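Local coordinates for ABC transporter, solute-binding protein (Staphylococcus aureus, PDB 6LKK) that binds glucose 6-phosphate between its two lobes and serves as a sensor in two-component signal transduction, at residues T100-N105 / I112-Y117; Q118-P123 / A184-E189; Q142-I147 / H158-H163. All blocks are in the same frame, centred on the assembly; numbering follows the deposited sequence.

Interaction 1 (T100-N105 / I112-Y117)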
loop_
_atom_site.group_PDB
_atom_site.type_symbol
_atom_site.label_atom_id
_atom_site.label_comp_id
_atom_site.label_asym_id
_atom_site.label_seq_id
_atom_site.Cartn_x
_atom_site.Cartn_y
_atom_site.Cartn_z
ATOM N N THR A 100 -3.579 4.615 4.253
ATOM C CA THR A 100 -2.453 5.528 4.237
ATOM C C THR A 100 -2.527 6.413 5.475
ATOM O O THR A 100 -3.608 6.667 6.013
ATOM C CB THR A 100 -2.451 6.373 2.962
ATOM O OG1 THR A 100 -3.657 7.141 2.885
ATOM C CG2 THR A 100 -2.344 5.481 1.736
ATOM N N VAL A 101 -1.362 6.846 5.958
ATOM C CA VAL A 101 -1.284 7.561 7.224
ATOM C C VAL A 101 -0.224 8.647 7.146
ATOM O O VAL A 101 0.658 8.635 6.285
ATOM C CB VAL A 101 -0.963 6.623 8.412
ATOM C CG1 VAL A 101 -2.008 5.521 8.534
ATOM C CG2 VAL A 101 0.430 6.025 8.273
ATOM N N ILE A 102 -0.334 9.595 8.063
ATOM C CA ILE A 102 0.752 10.508 8.389
ATOM C C ILE A 102 1.507 9.920 9.569
ATOM O O ILE A 102 0.898 9.445 10.534
ATOM C CB ILE A 102 0.214 11.912 8.722
ATOM C CG1 ILE A 102 -0.471 12.529 7.505
ATOM C CG2 ILE A 102 1.343 12.818 9.221
ATOM C CD1 ILE A 102 -1.279 13.768 7.827
ATOM N N VAL A 103 2.832 9.937 9.498
ATOM C CA VAL A 103 3.672 9.530 10.616
ATOM C C VAL A 103 4.388 10.762 11.148
ATOM O O VAL A 103 4.878 11.594 10.376
ATOM C CB VAL A 103 4.671 8.425 10.224
ATOM C CG1 VAL A 103 3.924 7.114 9.996
ATOM C CG2 VAL A 103 5.476 8.823 8.995
ATOM N N VAL A 104 4.426 10.881 12.470
ATOM C CA VAL A 104 4.989 12.033 13.159
ATOM C C VAL A 104 6.049 11.534 14.126
ATOM O O VAL A 104 5.849 10.524 14.807
ATOM C CB VAL A 104 3.897 12.823 13.909
ATOM C CG1 VAL A 104 4.501 14.013 14.647
ATOM C CG2 VAL A 104 2.810 13.275 12.944
ATOM N N ASN A 105 7.178 12.234 14.183
ATOM C CA ASN A 105 8.200 11.913 15.172
ATOM C C ASN A 105 7.799 12.569 16.486
ATOM O O ASN A 105 7.751 13.799 16.586
ATOM C CB ASN A 105 9.581 12.369 14.713
ATOM C CG ASN A 105 10.670 12.005 15.709
ATOM O OD1 ASN A 105 10.612 12.396 16.874
ATOM N ND2 ASN A 105 11.649 11.226 15.264
ATOM N N ILE A 112 3.815 20.957 18.757
ATOM C CA ILE A 112 3.231 21.103 17.429
ATOM C C ILE A 112 2.072 20.127 17.280
ATOM O O ILE A 112 2.221 18.923 17.524
ATOM C CB ILE A 112 4.287 20.858 16.340
ATOM C CG1 ILE A 112 5.466 21.822 16.489
ATOM C CG2 ILE A 112 3.662 21.007 14.955
ATOM C CD1 ILE A 112 6.682 21.412 15.684
ATOM N N LYS A 113 0.916 20.639 16.858
ATOM C CA LYS A 113 -0.254 19.807 16.605
ATOM C C LYS A 113 -0.276 19.361 15.149
ATOM O O LYS A 113 -0.151 20.186 14.237
ATOM C CB LYS A 113 -1.546 20.560 16.929
ATOM C CG LYS A 113 -1.735 20.942 18.390
ATOM C CD LYS A 113 -3.209 21.244 18.668
ATOM C CE LYS A 113 -3.419 22.514 19.484
ATOM N NZ LYS A 113 -4.748 23.137 19.203
ATOM N N ILE A 114 -0.449 18.060 14.930
ATOM C CA ILE A 114 -0.568 17.494 13.589
ATOM C C ILE A 114 -1.741 16.522 13.618
ATOM O O ILE A 114 -1.610 15.389 14.095
ATOM C CB ILE A 114 0.716 16.802 13.122
ATOM C CG1 ILE A 114 1.871 17.811 13.082
ATOM C CG2 ILE A 114 0.508 16.198 11.742
ATOM C CD1 ILE A 114 3.230 17.197 12.837
ATOM N N ARG A 115 -2.888 16.961 13.103
ATOM C CA ARG A 115 -4.085 16.138 13.016
ATOM C C ARG A 115 -4.394 15.676 11.600
ATOM O O ARG A 115 -5.247 14.798 11.428
ATOM C CB ARG A 115 -5.304 16.906 13.551
ATOM C CG ARG A 115 -5.427 16.944 15.067
ATOM C CD ARG A 115 -4.389 17.845 15.715
ATOM N NE ARG A 115 -4.586 17.919 17.161
ATOM C CZ ARG A 115 -5.350 18.815 17.783
ATOM N NH1 ARG A 115 -5.460 18.781 19.102
ATOM N NH2 ARG A 115 -5.996 19.748 17.098
ATOM N N GLY A 116 -3.737 16.233 10.593
ATOM C CA GLY A 116 -4.071 15.910 9.222
ATOM C C GLY A 116 -3.249 16.724 8.250
ATOM O O GLY A 116 -2.207 17.278 8.605
ATOM N N TYR A 117 -3.743 16.798 7.011
ATOM C CA TYR A 117 -2.969 17.411 5.934
ATOM C C TYR A 117 -2.815 18.915 6.129
ATOM O O TYR A 117 -1.743 19.470 5.863
ATOM C CB TYR A 117 -3.621 17.119 4.585
ATOM C CG TYR A 117 -3.521 15.677 4.157
ATOM C CD1 TYR A 117 -2.295 15.104 3.846
ATOM C CD2 TYR A 117 -4.658 14.888 4.052
ATOM C CE1 TYR A 117 -2.210 13.782 3.449
ATOM C CE2 TYR A 117 -4.579 13.574 3.658
ATOM C CZ TYR A 117 -3.356 13.026 3.360
ATOM O OH TYR A 117 -3.291 11.714 2.968
HETATM O O HOH W 1 -4.686 9.461 3.573
#
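Ile102, on the strand ending at Asn105, shows how one branched side chain can tie a strand to the irregular segment that runs back alongside it. From CB, which points at residues 112-117, the two branches part. CG2, anti to the backbone N, comes within 4.3 Å of CG2 of Ile114. CG1 lies anti to the carbonyl carbon (chi1 -64°), and with chi2 extended it carries the terminal methyl out to the backbone of Gly116. There CD1 of Ile102 is 3.6 Å from C of Gly116. The same methyl approaches the Tyr117 ring obliquely: CD1 of Ile102 lies 4.3 Å from CD1 of Tyr117. Two residues further along the strand, Val104 and Ile114 meet tip to tip: CG1 of Val104 is 3.9 Å from CD1 of Ile114, while CG2 of Val104 touches both CG2 and CD1 of Ile114.

The polar end of Tyr117 is held separately. Its OH is hydrogen-bonded to His143 of helix 138-151 and also shares a water with Thr100, the water oxygen lying 2.7 Å from Tyr117 OH and 2.6 Å from Thr100 OG1. Thr100 OG1 is bonded to the backbone of Met212 as well, so the water joins two groups that are already tethered. Apolar contacts between a sheet strand and the returning chain form part of the hydrophobic core of one lobe, in an α/β fold of the type 2 periplasmic-binding-protein kind.

Interaction 2 (Q118-P123 / A184-E189). With G6P (6-O-phosphono-alpha-D-glucopyranose), chain B.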
loop_
_atom_site.group_PDB
_atom_site.type_symbol
_atom_site.label_atom_id
_atom_site.label_comp_id
_atom_site.label_asym_id
_atom_site.label_seq_id
_atom_site.Cartn_x
_atom_site.Cartn_y
_atom_site.Cartn_z
ATOM N N GLN A 118 -3.873 19.598 6.571
ATOM C CA GLN A 118 -3.786 21.046 6.746
ATOM C C GLN A 118 -2.705 21.415 7.754
ATOM O O GLN A 118 -1.967 22.388 7.559
ATOM C CB GLN A 118 -5.136 21.609 7.182
ATOM C CG GLN A 118 -6.205 21.535 6.112
ATOM C CD GLN A 118 -7.413 22.395 6.430
ATOM O OE1 GLN A 118 -7.348 23.290 7.274
ATOM N NE2 GLN A 118 -8.527 22.125 5.756
ATOM N N ASP A 119 -2.592 20.643 8.836
ATOM C CA ASP A 119 -1.593 20.932 9.859
ATOM C C ASP A 119 -0.173 20.773 9.334
ATOM O O ASP A 119 0.753 21.390 9.872
ATOM C CB ASP A 119 -1.800 20.022 11.068
ATOM C CG ASP A 119 -3.042 20.373 11.857
ATOM O OD1 ASP A 119 -3.667 21.416 11.567
ATOM O OD2 ASP A 119 -3.393 19.598 12.770
ATOM N N LEU A 120 0.028 19.949 8.304
ATOM C CA LEU A 120 1.367 19.791 7.750
ATOM C C LEU A 120 1.868 21.072 7.099
ATOM O O LEU A 120 3.079 21.216 6.895
ATOM C CB LEU A 120 1.386 18.645 6.738
ATOM C CG LEU A 120 1.153 17.236 7.292
ATOM C CD1 LEU A 120 1.148 16.229 6.156
ATOM C CD2 LEU A 120 2.206 16.859 8.326
ATOM N N LEU A 121 0.971 22.005 6.785
ATOM C CA LEU A 121 1.335 23.258 6.142
ATOM C C LEU A 121 1.749 24.339 7.132
ATOM O O LEU A 121 2.088 25.446 6.706
ATOM C CB LEU A 121 0.164 23.768 5.296
ATOM C CG LEU A 121 -0.326 22.821 4.201
ATOM C CD1 LEU A 121 -1.497 23.442 3.456
ATOM C CD2 LEU A 121 0.796 22.467 3.239
ATOM N N GLN A 122 1.727 24.054 8.428
ATOM C CA GLN A 122 2.177 25.037 9.402
ATOM C C GLN A 122 3.602 25.471 9.066
ATOM O O GLN A 122 4.448 24.617 8.763
ATOM C CB GLN A 122 2.112 24.457 10.813
ATOM C CG GLN A 122 0.698 24.365 11.361
ATOM C CD GLN A 122 0.627 23.628 12.680
ATOM O OE1 GLN A 122 0.494 24.240 13.741
ATOM N NE2 GLN A 122 0.710 22.304 12.624
ATOM N N PRO A 123 3.906 26.772 9.086
ATOM C CA PRO A 123 5.246 27.217 8.664
ATOM C C PRO A 123 6.394 26.535 9.389
ATOM O O PRO A 123 7.449 26.318 8.780
ATOM C CB PRO A 123 5.210 28.723 8.952
ATOM C CG PRO A 123 3.784 29.087 8.783
ATOM C CD PRO A 123 2.998 27.913 9.300
ATOM N N ALA A 184 7.719 14.768 10.192
ATOM C CA ALA A 184 6.563 13.970 9.816
ATOM C C ALA A 184 6.707 13.546 8.363
ATOM O O ALA A 184 7.534 14.078 7.619
ATOM C CB ALA A 184 5.254 14.741 10.035
ATOM N N GLY A 185 5.889 12.573 7.969
ATOM C CA GLY A 185 5.943 12.068 6.611
ATOM C C GLY A 185 4.658 11.368 6.229
ATOM O O GLY A 185 3.808 11.070 7.071
ATOM N N LEU A 186 4.534 11.104 4.930
ATOM C CA LEU A 186 3.372 10.426 4.368
ATOM C C LEU A 186 3.727 8.966 4.111
ATOM O O LEU A 186 4.598 8.668 3.287
ATOM C CB LEU A 186 2.918 11.113 3.082
ATOM C CG LEU A 186 2.558 12.596 3.195
ATOM C CD1 LEU A 186 1.890 13.055 1.912
ATOM C CD2 LEU A 186 1.660 12.878 4.390
ATOM N N SER A 187 3.048 8.063 4.811
ATOM C CA SER A 187 3.422 6.654 4.838
ATOM C C SER A 187 2.150 5.817 4.728
ATOM O O SER A 187 1.109 6.273 4.241
ATOM C CB SER A 187 4.232 6.356 6.111
ATOM O OG SER A 187 4.616 4.996 6.180
ATOM N N TYR A 188 2.232 4.561 5.161
ATOM C CA TYR A 188 1.067 3.693 5.212
ATOM C C TYR A 188 1.124 2.869 6.490
ATOM O O TYR A 188 2.168 2.746 7.134
ATOM C CB TYR A 188 0.960 2.792 3.971
ATOM C CG TYR A 188 2.102 1.822 3.756
ATOM C CD1 TYR A 188 3.267 2.219 3.113
ATOM C CD2 TYR A 188 2.004 0.501 4.170
ATOM C CE1 TYR A 188 4.302 1.334 2.901
ATOM C CE2 TYR A 188 3.035 -0.393 3.963
ATOM C CZ TYR A 188 4.185 0.028 3.329
ATOM O OH TYR A 188 5.219 -0.856 3.120
ATOM N N GLU A 189 -0.026 2.296 6.840
ATOM C CA GLU A 189 -0.248 1.807 8.197
ATOM C C GLU A 189 0.781 0.757 8.609
ATOM O O GLU A 189 1.341 0.825 9.710
ATOM C CB GLU A 189 -1.663 1.245 8.302
ATOM C CG GLU A 189 -2.108 0.943 9.713
ATOM C CD GLU A 189 -3.574 0.597 9.779
ATOM O OE1 GLU A 189 -3.955 -0.474 9.260
ATOM O OE2 GLU A 189 -4.352 1.405 10.329
HETATM C C1 G6P B . 1.110 1.119 -0.571
HETATM C C2 G6P B . 0.315 -0.210 -0.573
HETATM C C3 G6P B . 1.113 -1.409 -0.218
HETATM C C4 G6P B . 2.474 -1.316 -0.748
HETATM C C5 G6P B . 3.212 -0.190 -0.033
HETATM C C6 G6P B . 4.556 0.032 -0.650
HETATM O O1 G6P B . 0.445 2.073 0.202
HETATM O O2 G6P B . -0.797 -0.119 0.334
HETATM O O3 G6P B . 0.448 -2.612 -0.801
HETATM O O4 G6P B . 3.192 -2.554 -0.515
HETATM O O5 G6P B . 2.490 1.096 -0.084
HETATM O O6 G6P B . 4.382 0.336 -2.016
HETATM P P G6P B . 5.143 1.694 -2.674
HETATM O O1P G6P B . 4.880 1.694 -4.169
HETATM O O2P G6P B . 6.660 1.626 -2.409
HETATM O O3P G6P B . 4.576 2.923 -2.065
#
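Leu120 meets strand 184-188 with both of its methyls, each given a different partner. CD1 lies 3.8 Å from CD2 of Leu186, the two leucines crossing obliquely, while CD2 rests 4.1 Å from CB of Ala184. The fork is delivered by an extended chain: CG stands anti to the carbonyl carbon (chi1 -67°), and CB already points at the strand. Leu186 sets out less directly, but the end of its side chain swings back toward Leu120. All three residues are buried, and the contact is wholly apolar.

A second shell shapes the turn that presents Leu120. The carbonyl oxygen of Asp119 is gripped from opposite faces of its plane by two donors of one residue: Gln122 N at 3.2 Å, and Gln122 NE2 at 2.9 Å with a nearly straight N-H...O angle of 164°. The glutamine side chain thus folds back over its own turn, and NE2 also reaches the backbone oxygen of Lys113, tying the turn to the chain before it.

At its far end the strand arrives at the ligand. Tyr188, the N-cap residue of helix 189-197, turns one ring face to the sugar of glucose 6-phosphate, the ring oxygen O5 lying over it toward the rim, 3.5 Å from CD1 of Tyr188. Strand 184-188 itself runs between strands 92-105 and 129-132, and Leu120 also touches Ile102 of the first and Phe160 of helix 154-161.

Interaction 3 (Q142-I147 / H158-H163); sequences QHMRAI and HQFQNH
Two consecutive helices, 138-151 and 154-161, lie on the path between the parallel neighbouring strands 129-132 and 165-167, and here they close upon each other through side chains. Ile147 and Phe160 form the centre of the contact. The isoleucine sets its terminal methyl over one face of the ring in a CH-pi contact, CD1 of Ile147 being 4.1 Å from the centroid of the Phe160 ring and 25° off the normal. It sits toward the rim near the root of the ring, 3.7 Å from CG of Phe160. With CB directed at helix 138-151 and CG anti to the backbone N (chi1 170°), the ring is carried toward Ile147.

Met144 adds the second contact, one helical turn earlier. Its chain bends at chi2 and chi3, which turns the methyl to the ring and leaves the sulfur beside Gln161, the residue after Phe160: CE of Met144 is 3.9 Å from Phe160 CE2, in an oblique approach, and SD of Met144 is 3.9 Å from Gln161 NE2. Met144 and Phe160 cross at about a right angle, whereas Met144 and Gln161 meet at a slant.

Neighbouring residues add to the contact. Phe160 makes an edge-to-face pairing with Tyr131 of strand 129-132 and also touches Leu186, on which Met144 packs too. The two helices, joined mainly by apolar side chains and packed against strands 129-132 and 184-188, form the helical part of a beta-alpha-beta crossover from 129-132 to 165-167 in an α/β solute-binding lobe.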
loop_
_atom_site.group_PDB
_atom_site.type_symbol
_atom_site.label_atom_id
_atom_site.label_comp_id
_atom_site.label_asym_id
_atom_site.label_seq_id
_atom_site.Cartn_x
_atom_site.Cartn_y
_atom_site.Cartn_z
ATOM N N GLN A 142 -1.208 7.715 -3.805
ATOM C CA GLN A 142 -2.462 7.694 -3.059
ATOM C C GLN A 142 -2.592 8.916 -2.158
ATOM O O GLN A 142 -3.688 9.473 -2.009
ATOM C CB GLN A 142 -2.561 6.404 -2.244
ATOM C CG GLN A 142 -2.790 5.157 -3.094
ATOM C CD GLN A 142 -4.150 5.143 -3.769
ATOM O OE1 GLN A 142 -4.307 5.645 -4.880
ATOM N NE2 GLN A 142 -5.142 4.566 -3.099
ATOM N N HIS A 143 -1.487 9.356 -1.553
ATOM C CA HIS A 143 -1.527 10.562 -0.732
ATOM C C HIS A 143 -1.852 11.793 -1.569
ATOM O O HIS A 143 -2.608 12.666 -1.128
ATOM C CB HIS A 143 -0.198 10.751 -0.007
ATOM C CG HIS A 143 -0.103 10.007 1.287
ATOM N ND1 HIS A 143 -0.746 10.425 2.432
ATOM C CD2 HIS A 143 0.566 8.879 1.621
ATOM C CE1 HIS A 143 -0.476 9.587 3.417
ATOM N NE2 HIS A 143 0.319 8.642 2.951
ATOM N N MET A 144 -1.276 11.896 -2.770
ATOM C CA MET A 144 -1.579 13.044 -3.616
ATOM C C MET A 144 -3.047 13.042 -4.021
ATOM O O MET A 144 -3.680 14.102 -4.092
ATOM C CB MET A 144 -0.679 13.055 -4.854
ATOM C CG MET A 144 0.806 13.318 -4.587
ATOM S SD MET A 144 1.174 14.698 -3.480
ATOM C CE MET A 144 1.305 13.852 -1.905
ATOM N N ARG A 145 -3.610 11.859 -4.285
ATOM C CA ARG A 145 -5.046 11.764 -4.528
ATOM C C ARG A 145 -5.841 12.191 -3.298
ATOM O O ARG A 145 -6.870 12.866 -3.419
ATOM C CB ARG A 145 -5.427 10.340 -4.937
ATOM C CG ARG A 145 -4.979 9.941 -6.335
ATOM C CD ARG A 145 -6.037 9.103 -7.038
ATOM N NE ARG A 145 -7.203 9.903 -7.407
ATOM C CZ ARG A 145 -8.270 9.430 -8.045
ATOM N NH1 ARG A 145 -8.334 8.153 -8.394
ATOM N NH2 ARG A 145 -9.280 10.239 -8.333
ATOM N N ALA A 146 -5.381 11.809 -2.104
ATOM C CA ALA A 146 -6.081 12.204 -0.885
ATOM C C ALA A 146 -6.098 13.719 -0.726
ATOM O O ALA A 146 -7.123 14.304 -0.361
ATOM C CB ALA A 146 -5.431 11.550 0.333
ATOM N N ILE A 147 -4.967 14.371 -1.001
ATOM C CA ILE A 147 -4.898 15.824 -0.889
ATOM C C ILE A 147 -5.771 16.481 -1.951
ATOM O O ILE A 147 -6.487 17.451 -1.673
ATOM C CB ILE A 147 -3.431 16.281 -0.979
ATOM C CG1 ILE A 147 -2.660 15.777 0.245
ATOM C CG2 ILE A 147 -3.330 17.803 -1.090
ATOM C CD1 ILE A 147 -1.172 16.010 0.187
ATOM N N HIS A 158 -0.072 21.154 -4.970
ATOM C CA HIS A 158 1.158 21.914 -5.161
ATOM C C HIS A 158 1.594 22.597 -3.872
ATOM O O HIS A 158 2.794 22.683 -3.584
ATOM C CB HIS A 158 0.969 22.941 -6.276
ATOM C CG HIS A 158 0.856 22.336 -7.641
ATOM N ND1 HIS A 158 0.427 23.050 -8.739
ATOM C CD2 HIS A 158 1.126 21.087 -8.086
ATOM C CE1 HIS A 158 0.431 22.265 -9.801
ATOM N NE2 HIS A 158 0.852 21.068 -9.433
ATOM N N GLN A 159 0.638 23.100 -3.087
ATOM C CA GLN A 159 1.000 23.748 -1.831
ATOM C C GLN A 159 1.711 22.773 -0.902
ATOM O O GLN A 159 2.712 23.127 -0.269
ATOM C CB GLN A 159 -0.235 24.333 -1.146
ATOM C CG GLN A 159 0.111 25.204 0.056
ATOM C CD GLN A 159 -1.105 25.797 0.742
ATOM O OE1 GLN A 159 -2.243 25.567 0.335
ATOM N NE2 GLN A 159 -0.866 26.568 1.797
ATOM N N PHE A 160 1.218 21.535 -0.815
ATOM C CA PHE A 160 1.898 20.540 0.007
ATOM C C PHE A 160 3.282 20.229 -0.547
ATOM O O PHE A 160 4.271 20.197 0.196
ATOM C CB PHE A 160 1.075 19.255 0.103
ATOM C CG PHE A 160 1.835 18.126 0.728
ATOM C CD1 PHE A 160 1.923 18.016 2.104
ATOM C CD2 PHE A 160 2.510 17.207 -0.059
ATOM C CE1 PHE A 160 2.648 16.995 2.683
ATOM C CE2 PHE A 160 3.238 16.186 0.517
ATOM C CZ PHE A 160 3.307 16.083 1.889
ATOM N N GLN A 161 3.371 19.978 -1.854
ATOM C CA GLN A 161 4.649 19.597 -2.441
ATOM C C GLN A 161 5.694 20.691 -2.266
ATOM O O GLN A 161 6.876 20.390 -2.074
ATOM C CB GLN A 161 4.463 19.255 -3.919
ATOM C CG GLN A 161 3.641 17.996 -4.145
ATOM C CD GLN A 161 3.540 17.614 -5.605
ATOM O OE1 GLN A 161 3.267 18.454 -6.462
ATOM N NE2 GLN A 161 3.764 16.339 -5.898
ATOM N N ASN A 162 5.283 21.959 -2.316
ATOM C CA ASN A 162 6.215 23.054 -2.071
ATOM C C ASN A 162 6.603 23.169 -0.604
ATOM O O ASN A 162 7.537 23.911 -0.281
ATOM C CB ASN A 162 5.610 24.376 -2.548
ATOM C CG ASN A 162 5.470 24.442 -4.058
ATOM O OD1 ASN A 162 6.287 23.887 -4.792
ATOM N ND2 ASN A 162 4.430 25.122 -4.528
ATOM N N HIS A 163 5.911 22.457 0.283
ATOM C CA HIS A 163 6.183 22.476 1.711
ATOM C C HIS A 163 7.010 21.283 2.170
ATOM O O HIS A 163 7.502 21.290 3.302
ATOM C CB HIS A 163 4.855 22.497 2.481
ATOM C CG HIS A 163 4.928 23.174 3.814
ATOM N ND1 HIS A 163 4.971 24.545 3.951
ATOM C CD2 HIS A 163 4.944 22.669 5.071
ATOM C CE1 HIS A 163 5.018 24.854 5.236
ATOM N NE2 HIS A 163 5.004 23.734 5.935
#

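Overall arrangement
Read from the N terminus, the chain first closes a short loop in interaction 1, where strand 92-105 is followed after six residues by segment 112-117. Interaction 2 opens directly afterwards at 118-123 and closes only at 184-189, sixty residues later. Interaction 3 is nested inside that long excursion, joining helix 138-151 to helix 154-161. The three meet physically: Val103 O accepts from Gly185 N where their strands pair, His143 of interaction 3 also bonds to Ser187 O, and His163 NE2 bonds to Gln122 O. Together they bind the sheet, the connecting loop and the helical pair of one lobe, whose strand 184-188 leads on to the ligand pocket.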